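PDB 7D55: putative N-acetylmuramoyl-L-alanine amidase from Enterococcus phage phiM1EF22, which forms the tetrameric cell-binding domain of a phage lysin and probably directs its amidase activity to the enterococcal cell wall. Local coordinates for residues A[7-10]-A[15-18]; A[47-50]-A[56-59]; A[23-28]-A[34-39]; A[63-66]-A[70-73]. All blocks are in the same frame, centred on the assembly; numbering follows the deposited sequence.

Contact 1: residues A[7-10]-A[15-18]; sequences RPIN and VLEW
Arg7 and Leu16 form the tight half of this contact, their side chains meeting at about a right angle. The Leu16 methyls press against the aliphatic part of the arginine, with CD2 of Leu16 3.7 Å from CD of Arg7, while CB of Leu16 lies over one face of the guanidinium group. The arginine chain turns twice on its way out, which swings NH1 back over its own strand, and there the group is held by a bond from Arg7 NH1 to Pro8 O (2.8 Å) that lies in the carbonyl plane, on a lone pair. Glu76 forms a salt bridge with the same guanidinium at NH2. Alongside, CG1 of Ile9 touches CD2 of Leu16 at 3.9 Å, and CB of Pro8 rests 3.4 Å from the backbone O of Glu17. Together these contacts close a short turn, residues 11-14, inside the loop that joins strand 3-9 to strand 22-28. The turn opens with an Asx turn at Asn10, whose OD1 accepts from the backbone N of Lys12 and also from that of Thr13. A nearly straight backbone bond from Asn10 N to Val15 O (2.9 Å, 172°) pins it across the two segments. Beyond that bond the contact opens out at partly exposed residues. The amide of Asn10 and the carboxylate of Glu17 have planes 77° apart, and ND2 of Asn10 meets OE1 of Glu17 at 3.1 Å from above the carboxylate plane, in a more bent bond (153°).

Contact 2: residues A[47-50]-A[56-59]; sequences DIYR and DIPF
Tyr49, on the helix, lays its ring against Ile57 in the segment that follows, so that the contact closes a helix-loop-strand connection: helix 39-53 ends, the chain turns, and residues 56-58 pass beside Tyr49 and Arg50 before leading away into strand 59-60. The apolar part is almost entirely the work of this one ring. With CG anti to the backbone N, Tyr49 reaches out from the helix and offers a face to the incoming backbone. CA of Ile57 sits over that face in a CH-pi contact, 3.6 Å from the centroid of the Tyr49 ring and 19° off its normal. The isoleucine side chain continues across the same ring, with CB of Ile57 3.6 Å from CG of Tyr49 and CG1 of Ile57 3.7 Å from CD2 of Tyr49. Farther out, CD of Pro58 lies 3.7 Å from OH of Tyr49, the two side chains crossing at about a right angle. The phenol does not end in apolar surroundings: its hydroxyl is hydrogen-bonded to OD1 of Asn52 of a third subunit, which ties this packing to the tetramer. Tyr49 also packs on Met1 of a second subunit. The polar part lies on the solvent side, where Arg50 and Asp56 form a salt bridge with their flat groups nearly perpendicular. NH2 of Arg50 is a weak second donor to OD1 of Asp56. The main bond comes from NE of Arg50, which meets that OD1 of Asp56 at 2.9 Å and 168°, nearly along its C-O direction, with the oxygen only 2° out of the guanidinium plane.

Contact 3: residues A[23-28]-A[34-39]; sequences WTVMFC and RRVSHP
Met26 and Arg35 face each other as a non-hydrogen-bonded pair of an antiparallel beta hairpin, flanked by backbone bonds. Phe27 and Arg34 exchange two of these, Phe27 N to Arg34 O and Arg34 N to Phe27 O, both 2.8 Å long. Val36 N gives a further bond to Val25 O, at 2.9 Å, and a water continues the connection by accepting from Val25 N and donating to Val36 O.

Side-chain polar bonds gather at Thr24. The extended Arg35 chain brings NE to within 3.0 Å of Thr24 OG1, in a bent bond (141°) with the hydroxyl oxygen 24° out of the guanidinium plane. The hydroxyl donates in turn to Val25 O, reaching that oxygen from the opposite face to Val36 N, so two bonds grip one carbonyl.

Van der Waals contacts differ on the two faces. SD of Met26 lies 3.5 Å from CA of Arg35, whereas CG2 of Val36 touches CB of Phe27 at 3.6 Å. The face bearing Val25, Phe27 and Val36 is covered by helix 39-53, through Met42, Glu41 and Ile45; on the other, Met26 packs on Tyr5 and Arg7 of the adjoining strand 3-9.

Contact 4: residues A[63-66]-A[70-73]; sequences KEWN and PWYN
The loop before helix 71-78 folds back onto the helix's first turn, and its chief meeting point is the indole of Trp65 under Trp71 and Tyr72. CB of Trp71 sits squarely over the five-membered ring of Trp65 in a CH-pi contact, 3.3 Å from its centroid and 10° off the normal. The six-membered part of the same face is met by Tyr72, whose backbone N lies 3.7 Å from CE3 of Trp65. The two indoles themselves approach obliquely, with their five-membered rings 4.9 Å apart between centroids and their planes at 34°. Trp65 thus takes the start of the helix on one face, while its ring is also stacked with Tyr60 and meets Tyr5, so the loop, strand 59-60 and strand 3-9 share one aromatic cluster. Tyr72 is turned the other way along the contact. With chi1 at 43°, its ring is folded back over its own backbone, past Trp65 and toward Asn66, until OH of Tyr72 is 3.3 Å from C of Asn66. At the turn itself CB of Pro70 lies 3.5 Å from O of Asn66. OD1 of Asn66 accepts from Asn68 N in an Asx turn, and ND2 donates to Gln62 O. From a third subunit, Val44 packs on Trp65 and Asp40 on Trp71.

From the N terminus, contact 1 closes a turn within the loop between strands 3-9 and 22-28, and contact 3 then closes the hairpin of 22-28 with 33-36. Contact 2 shuts the turn after helix 39-53, and contact 4 the loop leading into helix 71-78. The four follow in series, none nesting in or crossing another. Contacts 1 and 3 join through neighbouring strands, where Arg7 O probably accepts from Thr24 N. Tyr72 of contact 4 packs on Arg7 and Pro8, Trp23 of contact 3 on Asn66 and Tyr72, and Ile57 of contact 2 on Phe27. Contacts 2 and 3 both touch the second subunit, contacts 2 and 4 the third.

Contact 1: residues A[7-10]-A[15-18]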
loop_
_atom_site.group_PDB
_atom_site.type_symbol
_atom_site.label_atom_id
_atom_site.label_comp_id
_atom_site.label_asym_id
_atom_site.label_seq_id
_atom_site.Cartn_x
_atom_site.Cartn_y
_atom_site.Cartn_z
ATOM N N ARG A 7 19.572 -9.021 4.632
ATOM C CA ARG A 7 20.515 -8.320 3.772
ATOM C C ARG A 7 21.619 -7.713 4.631
ATOM O O ARG A 7 21.443 -7.538 5.849
ATOM C CB ARG A 7 19.810 -7.251 2.917
ATOM C CG ARG A 7 19.117 -6.168 3.720
ATOM C CD ARG A 7 19.903 -4.867 3.674
ATOM N NE ARG A 7 19.927 -4.327 2.317
ATOM C CZ ARG A 7 21.024 -4.054 1.614
ATOM N NH1 ARG A 7 22.235 -4.247 2.136
ATOM N NH2 ARG A 7 20.903 -3.570 0.378
ATOM N N PRO A 8 22.780 -7.412 4.043
ATOM C CA PRO A 8 23.917 -6.952 4.854
ATOM C C PRO A 8 23.744 -5.542 5.406
ATOM O O PRO A 8 23.103 -4.670 4.804
ATOM C CB PRO A 8 25.100 -7.011 3.879
ATOM C CG PRO A 8 24.681 -7.996 2.841
ATOM C CD PRO A 8 23.202 -7.765 2.671
ATOM N N ILE A 9 24.388 -5.316 6.551
ATOM C CA ILE A 9 24.377 -4.031 7.234
ATOM C C ILE A 9 25.745 -3.830 7.869
ATOM O O ILE A 9 26.410 -4.790 8.271
ATOM C CB ILE A 9 23.230 -3.946 8.283
ATOM C CG1 ILE A 9 23.146 -2.555 8.901
ATOM C CG2 ILE A 9 23.411 -4.978 9.385
ATOM C CD1 ILE A 9 21.875 -2.329 9.698
ATOM N N ASN A 10 26.185 -2.581 7.922
ATOM C CA ASN A 10 27.417 -2.245 8.623
ATOM C C ASN A 10 27.101 -2.155 10.113
ATOM O O ASN A 10 26.338 -1.281 10.533
ATOM C CB ASN A 10 27.942 -0.906 8.112
ATOM C CG ASN A 10 29.312 -0.550 8.677
ATOM O OD1 ASN A 10 29.556 -0.662 9.879
ATOM N ND2 ASN A 10 30.207 -0.096 7.808
ATOM N N VAL A 15 24.408 1.481 8.540
ATOM C CA VAL A 15 24.098 1.776 7.145
ATOM C C VAL A 15 24.039 0.476 6.365
ATOM O O VAL A 15 24.896 -0.405 6.533
ATOM C CB VAL A 15 25.157 2.724 6.545
ATOM C CG1 VAL A 15 24.883 2.979 5.059
ATOM C CG2 VAL A 15 25.201 4.020 7.316
ATOM N N LEU A 16 23.043 0.360 5.486
ATOM C CA LEU A 16 22.987 -0.774 4.570
ATOM C C LEU A 16 24.056 -0.609 3.500
ATOM O O LEU A 16 24.173 0.457 2.886
ATOM C CB LEU A 16 21.612 -0.847 3.919
ATOM C CG LEU A 16 20.445 -0.929 4.903
ATOM C CD1 LEU A 16 19.147 -1.131 4.142
ATOM C CD2 LEU A 16 20.650 -2.042 5.929
ATOM N N GLU A 17 24.868 -1.650 3.311
ATOM C CA GLU A 17 25.983 -1.637 2.368
ATOM C C GLU A 17 26.090 -3.024 1.757
ATOM O O GLU A 17 25.719 -4.010 2.393
ATOM C CB GLU A 17 27.322 -1.373 3.079
ATOM C CG GLU A 17 27.323 -0.228 4.063
ATOM C CD GLU A 17 28.706 0.076 4.596
ATOM O OE1 GLU A 17 29.464 -0.885 4.851
ATOM O OE2 GLU A 17 29.026 1.267 4.775
ATOM N N TRP A 18 26.618 -3.105 0.528
ATOM C CA TRP A 18 26.664 -4.402 -0.146
ATOM C C TRP A 18 27.547 -5.390 0.598
ATOM O O TRP A 18 27.273 -6.596 0.594
ATOM C CB TRP A 18 27.128 -4.259 -1.599
ATOM C CG TRP A 18 28.623 -4.192 -1.781
ATOM C CD1 TRP A 18 29.387 -3.066 -1.846
ATOM C CD2 TRP A 18 29.531 -5.301 -1.930
ATOM N NE1 TRP A 18 30.712 -3.401 -2.028
ATOM C CE2 TRP A 18 30.825 -4.764 -2.080
ATOM C CE3 TRP A 18 29.373 -6.692 -1.939
ATOM C CZ2 TRP A 18 31.956 -5.564 -2.239
ATOM C CZ3 TRP A 18 30.499 -7.489 -2.098
ATOM C CH2 TRP A 18 31.772 -6.920 -2.250
#

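Contact 2: residues A[47-50]-A[56-59]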
loop_
_atom_site.group_PDB
_atom_site.type_symbol
_atom_site.label_atom_id
_atom_site.label_comp_id
_atom_site.label_asym_id
_atom_site.label_seq_id
_atom_site.Cartn_x
_atom_site.Cartn_y
_atom_site.Cartn_z
ATOM N N ASP A 47 2.342 -13.084 12.207
ATOM C CA ASP A 47 1.009 -13.381 12.728
ATOM C C ASP A 47 -0.072 -12.658 11.933
ATOM O O ASP A 47 -1.086 -13.255 11.556
ATOM C CB ASP A 47 0.935 -12.987 14.203
ATOM C CG ASP A 47 -0.306 -13.539 14.896
ATOM O OD1 ASP A 47 -0.369 -14.773 15.079
ATOM O OD2 ASP A 47 -1.212 -12.748 15.261
ATOM N N ILE A 48 0.125 -11.366 11.672
ATOM C CA ILE A 48 -0.881 -10.605 10.938
ATOM C C ILE A 48 -1.014 -11.140 9.523
ATOM O O ILE A 48 -2.126 -11.290 9.003
ATOM C CB ILE A 48 -0.544 -9.103 10.948
ATOM C CG1 ILE A 48 -0.606 -8.542 12.374
ATOM C CG2 ILE A 48 -1.493 -8.334 10.024
ATOM C CD1 ILE A 48 0.052 -7.186 12.491
ATOM N N TYR A 49 0.114 -11.437 8.876
ATOM C CA TYR A 49 0.041 -11.984 7.527
ATOM C C TYR A 49 -0.748 -13.289 7.519
ATOM O O TYR A 49 -1.614 -13.502 6.661
ATOM C CB TYR A 49 1.445 -12.192 6.956
ATOM C CG TYR A 49 1.440 -12.658 5.519
ATOM C CD1 TYR A 49 1.201 -13.987 5.200
ATOM C CD2 TYR A 49 1.664 -11.762 4.481
ATOM C CE1 TYR A 49 1.184 -14.421 3.890
ATOM C CE2 TYR A 49 1.656 -12.189 3.168
ATOM C CZ TYR A 49 1.419 -13.524 2.884
ATOM O OH TYR A 49 1.408 -13.967 1.592
ATOM N N ARG A 50 -0.462 -14.172 8.476
ATOM C CA ARG A 50 -1.155 -15.454 8.536
ATOM C C ARG A 50 -2.646 -15.267 8.793
ATOM O O ARG A 50 -3.475 -15.965 8.199
ATOM C CB ARG A 50 -0.524 -16.343 9.605
ATOM C CG ARG A 50 -0.907 -17.814 9.487
ATOM C CD ARG A 50 -0.221 -18.645 10.554
ATOM N NE ARG A 50 1.232 -18.526 10.466
ATOM C CZ ARG A 50 1.986 -17.854 11.335
ATOM N NH1 ARG A 50 1.423 -17.233 12.362
ATOM N NH2 ARG A 50 3.305 -17.803 11.169
ATOM N N ASP A 56 1.915 -18.768 5.608
ATOM C CA ASP A 56 3.038 -18.005 6.144
ATOM C C ASP A 56 3.532 -16.956 5.153
ATOM O O ASP A 56 3.516 -17.159 3.932
ATOM C CB ASP A 56 4.198 -18.941 6.479
ATOM C CG ASP A 56 3.909 -19.836 7.664
ATOM O OD1 ASP A 56 2.874 -19.633 8.340
ATOM O OD2 ASP A 56 4.724 -20.748 7.922
ATOM N N ILE A 57 4.009 -15.834 5.692
ATOM C CA ILE A 57 4.579 -14.796 4.820
ATOM C C ILE A 57 5.810 -15.349 4.111
ATOM O O ILE A 57 6.600 -16.097 4.727
ATOM C CB ILE A 57 4.926 -13.532 5.632
ATOM C CG1 ILE A 57 5.314 -12.370 4.710
ATOM C CG2 ILE A 57 6.024 -13.813 6.671
ATOM C CD1 ILE A 57 5.552 -11.076 5.448
ATOM N N PRO A 58 6.015 -15.055 2.828
ATOM C CA PRO A 58 7.258 -15.474 2.174
ATOM C C PRO A 58 8.474 -14.899 2.880
ATOM O O PRO A 58 8.494 -13.731 3.271
ATOM C CB PRO A 58 7.122 -14.894 0.766
ATOM C CG PRO A 58 5.655 -14.811 0.545
ATOM C CD PRO A 58 5.074 -14.437 1.878
ATOM N N PHE A 59 9.500 -15.733 3.031
ATOM C CA PHE A 59 10.753 -15.341 3.663
ATOM C C PHE A 59 11.894 -15.812 2.780
ATOM O O PHE A 59 11.902 -16.960 2.322
ATOM C CB PHE A 59 10.875 -15.972 5.062
ATOM C CG PHE A 59 12.221 -15.757 5.726
ATOM C CD1 PHE A 59 12.590 -14.501 6.196
ATOM C CD2 PHE A 59 13.104 -16.812 5.893
ATOM C CE1 PHE A 59 13.824 -14.294 6.813
ATOM C CE2 PHE A 59 14.347 -16.616 6.512
ATOM C CZ PHE A 59 14.706 -15.355 6.972
#

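Contact 3: residues A[23-28]-A[34-39]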
loop_
_atom_site.group_PDB
_atom_site.type_symbol
_atom_site.label_atom_id
_atom_site.label_comp_id
_atom_site.label_asym_id
_atom_site.label_seq_id
_atom_site.Cartn_x
_atom_site.Cartn_y
_atom_site.Cartn_z
ATOM N N TRP A 23 24.157 -8.878 9.322
ATOM C CA TRP A 23 22.930 -9.056 8.559
ATOM C C TRP A 23 21.759 -8.530 9.364
ATOM O O TRP A 23 21.768 -8.589 10.598
ATOM C CB TRP A 23 22.700 -10.548 8.209
ATOM C CG TRP A 23 23.765 -11.044 7.292
ATOM C CD1 TRP A 23 25.029 -11.420 7.632
ATOM C CD2 TRP A 23 23.679 -11.157 5.869
ATOM N NE1 TRP A 23 25.737 -11.783 6.504
ATOM C CE2 TRP A 23 24.925 -11.626 5.410
ATOM C CE3 TRP A 23 22.666 -10.920 4.937
ATOM C CZ2 TRP A 23 25.183 -11.856 4.062
ATOM C CZ3 TRP A 23 22.923 -11.166 3.588
ATOM C CH2 TRP A 23 24.173 -11.617 3.167
ATOM N N THR A 24 20.759 -8.002 8.656
ATOM C CA THR A 24 19.505 -7.600 9.267
ATOM C C THR A 24 18.329 -8.141 8.468
ATOM O O THR A 24 18.392 -8.295 7.244
ATOM C CB THR A 24 19.359 -6.080 9.379
ATOM O OG1 THR A 24 18.148 -5.770 10.090
ATOM C CG2 THR A 24 19.327 -5.428 7.989
ATOM N N VAL A 25 17.257 -8.453 9.191
ATOM C CA VAL A 25 15.983 -8.751 8.559
ATOM C C VAL A 25 15.377 -7.451 8.060
ATOM O O VAL A 25 15.566 -6.386 8.666
ATOM C CB VAL A 25 15.063 -9.482 9.554
ATOM C CG1 VAL A 25 13.713 -9.781 8.930
ATOM C CG2 VAL A 25 15.713 -10.769 9.984
ATOM N N MET A 26 14.678 -7.532 6.932
ATOM C CA MET A 26 13.929 -6.430 6.352
ATOM C C MET A 26 12.535 -6.930 6.005
ATOM O O MET A 26 12.323 -8.124 5.759
ATOM C CB MET A 26 14.571 -5.935 5.046
ATOM C CG MET A 26 16.025 -5.469 5.162
ATOM S SD MET A 26 16.265 -3.833 5.889
ATOM C CE MET A 26 15.510 -2.786 4.642
ATOM N N PHE A 27 11.603 -5.985 5.945
ATOM C CA PHE A 27 10.201 -6.238 5.644
ATOM C C PHE A 27 9.828 -5.413 4.422
ATOM O O PHE A 27 10.021 -4.195 4.404
ATOM C CB PHE A 27 9.328 -5.821 6.833
ATOM C CG PHE A 27 7.860 -5.804 6.535
ATOM C CD1 PHE A 27 7.224 -6.945 6.067
ATOM C CD2 PHE A 27 7.102 -4.664 6.781
ATOM C CE1 PHE A 27 5.863 -6.938 5.807
ATOM C CE2 PHE A 27 5.743 -4.645 6.529
ATOM C CZ PHE A 27 5.118 -5.792 6.048
ATOM N N CYS A 28 9.299 -6.074 3.401
ATOM C CA CYS A 28 8.815 -5.404 2.202
ATOM C C CYS A 28 7.303 -5.532 2.160
ATOM O O CYS A 28 6.768 -6.623 2.373
ATOM C CB CYS A 28 9.414 -6.051 0.957
ATOM S SG CYS A 28 8.786 -5.307 -0.546
ATOM N N ARG A 34 11.683 -1.961 4.909
ATOM C CA ARG A 34 11.973 -1.362 6.201
ATOM C C ARG A 34 12.703 -2.371 7.064
ATOM O O ARG A 34 12.407 -3.570 7.019
ATOM C CB ARG A 34 10.680 -0.957 6.900
ATOM C CG ARG A 34 10.909 -0.020 8.046
ATOM C CD ARG A 34 9.593 0.387 8.703
ATOM N NE ARG A 34 8.746 1.222 7.850
ATOM C CZ ARG A 34 8.858 2.549 7.738
ATOM N NH1 ARG A 34 9.810 3.204 8.393
ATOM N NH2 ARG A 34 8.026 3.224 6.961
ATOM N N ARG A 35 13.653 -1.882 7.854
ATOM C CA ARG A 35 14.432 -2.770 8.704
ATOM C C ARG A 35 13.593 -3.311 9.854
ATOM O O ARG A 35 12.808 -2.583 10.472
ATOM C CB ARG A 35 15.652 -2.054 9.265
ATOM C CG ARG A 35 16.535 -2.992 10.072
ATOM C CD ARG A 35 17.636 -2.266 10.774
ATOM N NE ARG A 35 18.414 -3.205 11.569
ATOM C CZ ARG A 35 19.406 -2.860 12.376
ATOM N NH1 ARG A 35 19.748 -1.581 12.501
ATOM N NH2 ARG A 35 20.051 -3.797 13.056
ATOM N N VAL A 36 13.779 -4.601 10.138
ATOM C CA VAL A 36 13.168 -5.295 11.267
ATOM C C VAL A 36 14.297 -5.584 12.243
ATOM O O VAL A 36 15.272 -6.256 11.884
ATOM C CB VAL A 36 12.513 -6.607 10.799
ATOM C CG1 VAL A 36 11.917 -7.364 11.969
ATOM C CG2 VAL A 36 11.452 -6.330 9.734
ATOM N N SER A 37 14.196 -5.079 13.472
ATOM C CA SER A 37 15.351 -5.148 14.365
ATOM C C SER A 37 15.060 -5.813 15.702
ATOM O O SER A 37 15.899 -5.749 16.606
ATOM C CB SER A 37 15.969 -3.766 14.584
ATOM O OG SER A 37 15.028 -2.906 15.186
ATOM N N HIS A 38 13.908 -6.457 15.851
ATOM C CA HIS A 38 13.596 -7.159 17.076
ATOM C C HIS A 38 12.817 -8.410 16.695
ATOM O O HIS A 38 11.977 -8.364 15.784
ATOM C CB HIS A 38 12.752 -6.282 18.005
ATOM C CG HIS A 38 12.576 -6.860 19.373
ATOM N ND1 HIS A 38 11.613 -7.802 19.659
ATOM C CD2 HIS A 38 13.247 -6.642 20.530
ATOM C CE1 HIS A 38 11.694 -8.135 20.936
ATOM N NE2 HIS A 38 12.678 -7.445 21.487
ATOM N N PRO A 39 13.076 -9.537 17.361
ATOM C CA PRO A 39 12.367 -10.775 16.999
ATOM C C PRO A 39 10.859 -10.646 17.053
ATOM O O PRO A 39 10.158 -11.296 16.267
ATOM C CB PRO A 39 12.887 -11.782 18.034
ATOM C CG PRO A 39 14.260 -11.278 18.364
ATOM C CD PRO A 39 14.130 -9.776 18.360
HETATM O O HOH W 1 17.141 -8.096 12.051
#

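Contact 4: residues A[63-66]-A[70-73]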
loop_
_atom_site.group_PDB
_atom_site.type_symbol
_atom_site.label_atom_id
_atom_site.label_comp_id
_atom_site.label_asym_id
_atom_site.label_seq_id
_atom_site.Cartn_x
_atom_site.Cartn_y
_atom_site.Cartn_z
ATOM N N LYS A 63 20.330 -18.476 2.375
ATOM C CA LYS A 63 20.584 -19.516 1.388
ATOM C C LYS A 63 20.206 -19.041 -0.011
ATOM O O LYS A 63 20.906 -19.348 -0.985
ATOM C CB LYS A 63 19.820 -20.784 1.772
ATOM C CG LYS A 63 20.008 -21.944 0.816
ATOM C CD LYS A 63 19.365 -23.217 1.356
ATOM C CE LYS A 63 19.632 -24.407 0.435
ATOM N NZ LYS A 63 19.214 -24.110 -0.969
ATOM N N GLU A 64 19.123 -18.266 -0.125
ATOM C CA GLU A 64 18.576 -17.793 -1.394
ATOM C C GLU A 64 19.163 -16.445 -1.820
ATOM O O GLU A 64 19.532 -16.255 -2.986
ATOM C CB GLU A 64 17.052 -17.648 -1.275
ATOM C CG GLU A 64 16.264 -18.944 -1.160
ATOM C CD GLU A 64 16.150 -19.456 0.266
ATOM O OE1 GLU A 64 16.469 -20.644 0.499
ATOM O OE2 GLU A 64 15.728 -18.678 1.152
ATOM N N TRP A 65 19.216 -15.485 -0.901
ATOM C CA TRP A 65 19.644 -14.125 -1.209
ATOM C C TRP A 65 20.844 -13.802 -0.337
ATOM O O TRP A 65 20.730 -13.801 0.891
ATOM C CB TRP A 65 18.529 -13.127 -0.900
ATOM C CG TRP A 65 17.326 -13.149 -1.793
ATOM C CD1 TRP A 65 17.028 -14.043 -2.783
ATOM C CD2 TRP A 65 16.256 -12.205 -1.764
ATOM N NE1 TRP A 65 15.821 -13.708 -3.372
ATOM C CE2 TRP A 65 15.331 -12.583 -2.762
ATOM C CE3 TRP A 65 15.987 -11.082 -0.985
ATOM C CZ2 TRP A 65 14.157 -11.865 -3.000
ATOM C CZ3 TRP A 65 14.830 -10.371 -1.221
ATOM C CH2 TRP A 65 13.924 -10.765 -2.219
ATOM N N ASN A 66 21.980 -13.505 -0.962
ATOM C CA ASN A 66 23.209 -13.249 -0.216
ATOM C C ASN A 66 24.133 -12.421 -1.105
ATOM O O ASN A 66 23.738 -11.975 -2.186
ATOM C CB ASN A 66 23.826 -14.574 0.236
ATOM C CG ASN A 66 24.015 -15.529 -0.914
ATOM O OD1 ASN A 66 24.669 -15.197 -1.899
ATOM N ND2 ASN A 66 23.433 -16.720 -0.806
ATOM N N PRO A 70 22.666 -11.210 -4.783
ATOM C CA PRO A 70 22.064 -10.128 -3.980
ATOM C C PRO A 70 20.727 -9.635 -4.527
ATOM O O PRO A 70 20.563 -8.465 -4.903
ATOM C CB PRO A 70 23.156 -9.051 -4.012
ATOM C CG PRO A 70 23.871 -9.278 -5.321
ATOM C CD PRO A 70 23.861 -10.763 -5.533
ATOM N N TRP A 71 19.734 -10.530 -4.521
ATOM C CA TRP A 71 18.429 -10.193 -5.074
ATOM C C TRP A 71 17.766 -9.057 -4.310
ATOM O O TRP A 71 16.920 -8.344 -4.865
ATOM C CB TRP A 71 17.549 -11.435 -5.062
ATOM C CG TRP A 71 17.936 -12.403 -6.116
ATOM C CD1 TRP A 71 18.718 -13.521 -5.974
ATOM C CD2 TRP A 71 17.587 -12.329 -7.497
ATOM N NE1 TRP A 71 18.854 -14.159 -7.191
ATOM C CE2 TRP A 71 18.169 -13.443 -8.139
ATOM C CE3 TRP A 71 16.827 -11.432 -8.255
ATOM C CZ2 TRP A 71 18.019 -13.674 -9.499
ATOM C CZ3 TRP A 71 16.676 -11.670 -9.600
ATOM C CH2 TRP A 71 17.271 -12.778 -10.211
ATOM N N TYR A 72 18.123 -8.877 -3.037
ATOM C CA TYR A 72 17.600 -7.745 -2.279
ATOM C C TYR A 72 17.939 -6.405 -2.940
ATOM O O TYR A 72 17.177 -5.443 -2.796
ATOM C CB TYR A 72 18.080 -7.805 -0.831
ATOM C CG TYR A 72 19.528 -8.181 -0.674
ATOM C CD1 TYR A 72 20.545 -7.254 -0.924
ATOM C CD2 TYR A 72 19.894 -9.470 -0.283
ATOM C CE1 TYR A 72 21.891 -7.609 -0.766
ATOM C CE2 TYR A 72 21.216 -9.827 -0.135
ATOM C CZ TYR A 72 22.210 -8.900 -0.383
ATOM O OH TYR A 72 23.518 -9.287 -0.223
ATOM N N ASN A 73 19.059 -6.325 -3.678
ATOM C CA ASN A 73 19.373 -5.109 -4.432
ATOM C C ASN A 73 18.260 -4.788 -5.418
ATOM O O ASN A 73 17.887 -3.621 -5.592
ATOM C CB ASN A 73 20.648 -5.291 -5.259
ATOM C CG ASN A 73 21.917 -5.264 -4.436
ATOM O OD1 ASN A 73 21.914 -4.893 -3.265
ATOM N ND2 ASN A 73 23.032 -5.648 -5.071
#